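Local coordinates for protein transcriptional regulator (Mesorhizobium loti, PDB 3BHQ) that probably binds DNA through a helix-turn-helix motif as a TetR-family transcriptional regulator, recognising regulatory sequences, at residues T80-A85 against G90-L95. Sequence-based numbering, arbitrary orientation.
Sequences TLLSEA and GGLQQL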
ATOM      1  N   THR A  80       9.808   6.782 -21.513  1.00 28.16           N
ATOM      2  CA  THR A  80      10.326   7.157 -22.846  1.00 28.57           C
ATOM      3  C   THR A  80      11.729   6.572 -23.063  1.00 28.66           C
ATOM      4  O   THR A  80      11.999   6.049 -24.141  1.00 30.51           O
ATOM      5  CB  THR A  80      10.357   8.681 -23.073  1.00 29.68           C
ATOM      6  OG1 THR A  80       9.018   9.187 -23.020  1.00 35.14           O
ATOM      7  CG2 THR A  80      10.956   9.022 -24.455  1.00 30.20           C
ATOM      8  N   LEU A  81      12.599   6.645 -22.054  1.00 26.64           N
ATOM      9  CA  LEU A  81      13.948   6.045 -22.166  1.00 24.57           C
ATOM     10  C   LEU A  81      13.867   4.556 -22.451  1.00 23.95           C
ATOM     11  O   LEU A  81      14.567   4.090 -23.344  1.00 23.21           O
ATOM     12  CB  LEU A  81      14.795   6.281 -20.920  1.00 25.39           C
ATOM     13  CG  LEU A  81      15.210   7.731 -20.662  1.00 27.75           C
ATOM     14  CD1 LEU A  81      15.816   7.877 -19.266  1.00 33.66           C
ATOM     15  CD2 LEU A  81      16.170   8.229 -21.742  1.00 28.38           C
ATOM     16  N   LEU A  82      12.974   3.819 -21.754  1.00 24.04           N
ATOM     17  CA  LEU A  82      12.802   2.358 -21.993  1.00 25.09           C
ATOM     18  C   LEU A  82      12.434   2.074 -23.447  1.00 22.71           C
ATOM     19  O   LEU A  82      12.889   1.078 -24.029  1.00 23.09           O
ATOM     20  CB  LEU A  82      11.735   1.736 -21.090  1.00 23.96           C
ATOM     21  CG  LEU A  82      11.355   0.265 -21.341  1.00 24.21           C
ATOM     22  CD1 LEU A  82      12.599  -0.637 -21.342  1.00 22.19           C
ATOM     23  CD2 LEU A  82      10.310  -0.266 -20.365  1.00 24.49           C
ATOM     24  N   SER A  83      11.609   2.938 -24.028  1.00 25.63           N
ATOM     25  CA  SER A  83      11.240   2.827 -25.446  1.00 25.81           C
ATOM     26  C   SER A  83      12.449   2.987 -26.395  1.00 26.03           C
ATOM     27  O   SER A  83      12.380   2.600 -27.539  1.00 28.04           O
ATOM     28  CB  SER A  83      10.145   3.840 -25.808  1.00 26.33           C
ATOM     29  OG  SER A  83      10.672   5.146 -25.951  1.00 33.43           O
ATOM     30  N   GLU A  84      13.537   3.596 -25.919  1.00 26.31           N
ATOM     31  CA  GLU A  84      14.777   3.771 -26.704  1.00 24.97           C
ATOM     32  C   GLU A  84      15.831   2.668 -26.442  1.00 23.05           C
ATOM     33  O   GLU A  84      16.896   2.682 -27.071  1.00 24.34           O
ATOM     34  CB  GLU A  84      15.345   5.183 -26.434  1.00 25.94           C
ATOM     35  CG  GLU A  84      14.346   6.309 -26.877  1.00 34.47           C
ATOM     36  CD  GLU A  84      14.682   7.720 -26.394  1.00 34.61           C
ATOM     37  OE1 GLU A  84      15.552   7.897 -25.508  1.00 43.96           O
ATOM     38  OE2 GLU A  84      14.034   8.673 -26.896  1.00 48.61           O
ATOM     39  N   ALA A  85      15.546   1.705 -25.564  1.00 19.31           N
ATOM     40  CA  ALA A  85      16.497   0.635 -25.264  1.00 17.09           C
ATOM     41  C   ALA A  85      16.427  -0.448 -26.324  1.00 18.25           C
ATOM     42  O   ALA A  85      15.340  -0.777 -26.830  1.00 18.11           O
ATOM     43  CB  ALA A  85      16.236   0.036 -23.895  1.00 16.39           C
ATOM     44  N   GLY A  90      18.059  -5.113 -19.607  1.00 16.32           N
ATOM     45  CA  GLY A  90      18.756  -3.910 -19.120  1.00 16.04           C
ATOM     46  C   GLY A  90      17.862  -2.678 -19.090  1.00 17.01           C
ATOM     47  O   GLY A  90      17.905  -1.898 -18.156  1.00 16.81           O
ATOM     48  N   GLY A  91      17.056  -2.490 -20.138  1.00 15.55           N
ATOM     49  CA  GLY A  91      16.156  -1.359 -20.225  1.00 15.22           C
ATOM     50  C   GLY A  91      15.152  -1.357 -19.085  1.00 15.78           C
ATOM     51  O   GLY A  91      14.956  -0.333 -18.439  1.00 17.15           O
ATOM     52  N   LEU A  92      14.562  -2.517 -18.828  1.00 15.56           N
ATOM     53  CA  LEU A  92      13.610  -2.660 -17.704  1.00 18.24           C
ATOM     54  C   LEU A  92      14.281  -2.489 -16.350  1.00 18.99           C
ATOM     55  O   LEU A  92      13.654  -1.947 -15.431  1.00 20.16           O
ATOM     56  CB  LEU A  92      12.841  -3.982 -17.775  1.00 17.74           C
ATOM     57  CG  LEU A  92      11.711  -4.006 -18.808  1.00 21.97           C
ATOM     58  CD1 LEU A  92      11.312  -5.432 -19.198  1.00 21.84           C
ATOM     59  CD2 LEU A  92      10.528  -3.170 -18.322  1.00 24.05           C
ATOM     60  N   GLN A  93      15.506  -2.990 -16.207  1.00 17.99           N
ATOM     61  CA  GLN A  93      16.293  -2.791 -14.987  1.00 19.00           C
ATOM     62  C   GLN A  93      16.491  -1.300 -14.729  1.00 19.26           C
ATOM     63  O   GLN A  93      16.288  -0.827 -13.610  1.00 20.74           O
ATOM     64  CB  GLN A  93      17.650  -3.453 -15.040  1.00 18.14           C
ATOM     65  CG  GLN A  93      17.651  -4.950 -14.903  1.00 19.64           C
ATOM     66  CD  GLN A  93      19.011  -5.578 -15.144  1.00 20.57           C
ATOM     67  OE1 GLN A  93      19.976  -4.893 -15.509  1.00 21.82           O
ATOM     68  NE2 GLN A  93      19.094  -6.888 -14.985  1.00 22.36           N
ATOM     69  N   GLN A  94      16.871  -0.545 -15.776  1.00 17.76           N
ATOM     70  CA  GLN A  94      17.053   0.904 -15.601  1.00 16.94           C
ATOM     71  C   GLN A  94      15.761   1.588 -15.208  1.00 18.07           C
ATOM     72  O   GLN A  94      15.767   2.442 -14.321  1.00 19.95           O
ATOM     73  CB  GLN A  94      17.736   1.551 -16.840  1.00 18.35           C
ATOM     74  CG  GLN A  94      19.160   1.073 -17.049  1.00 19.33           C
ATOM     75  CD  GLN A  94      20.046   1.360 -15.835  1.00 21.92           C
ATOM     76  OE1 GLN A  94      20.132   2.500 -15.388  1.00 23.54           O
ATOM     77  NE2 GLN A  94      20.660   0.328 -15.294  1.00 21.95           N
ATOM     78  N   LEU A  95      14.646   1.204 -15.821  1.00 18.24           N
ATOM     79  CA  LEU A  95      13.335   1.768 -15.446  1.00 18.83           C
ATOM     80  C   LEU A  95      12.986   1.421 -13.998  1.00 18.28           C
ATOM     81  O   LEU A  95      12.599   2.315 -13.225  1.00 20.24           O
ATOM     82  CB  LEU A  95      12.213   1.252 -16.369  1.00 19.56           C
ATOM     83  CG  LEU A  95      10.764   1.630 -16.056  1.00 21.67           C
ATOM     84  CD1 LEU A  95      10.664   3.163 -16.046  1.00 26.45           C
ATOM     85  CD2 LEU A  95       9.783   1.030 -17.033  1.00 27.84           C
TER
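L82 CD1 sits over one face of the peptide plane joining G91 to L92, almost straight above the carbonyl carbon, with L82 CD1 to G91 C at 3.5 Å. That peptide is the flat group here; the rest of the contact is aliphatic, and no hydrogen bond crosses it. The methyl can settle on bare backbone because G91 has no side chain: a beta carbon there would run into both L82 CD1 and A85 CB. A85 flanks the same glycine, its CB 3.9 Å from G91 CA, and the two backbones come to 5.3 Å between L82 CA and G91 CA.

With CG of L82 anti to the backbone N (chi1 174°), the fork reaches across to the second helix, and its other branch, CD2, meets L92 CD2 and L95 CD2, each at 3.6 Å. The side chains of L82 and L95 cross at about a right angle. Cutting L82 back to an alanine is likely to open a gap over the G91 peptide and leave L92 CD2 and L95 CD2 without this methyl partner.

C144 and L148 of helix 123-150 also touch L82, while V199, F202 and L203 of helix 188-206 pack on L92. The contact ties the end of helix 56-83 to the first turns of helix 88-103 across the short connection, a glycine-mediated helix-helix packing in the all-helical C-terminal part of a TetR-family regulator.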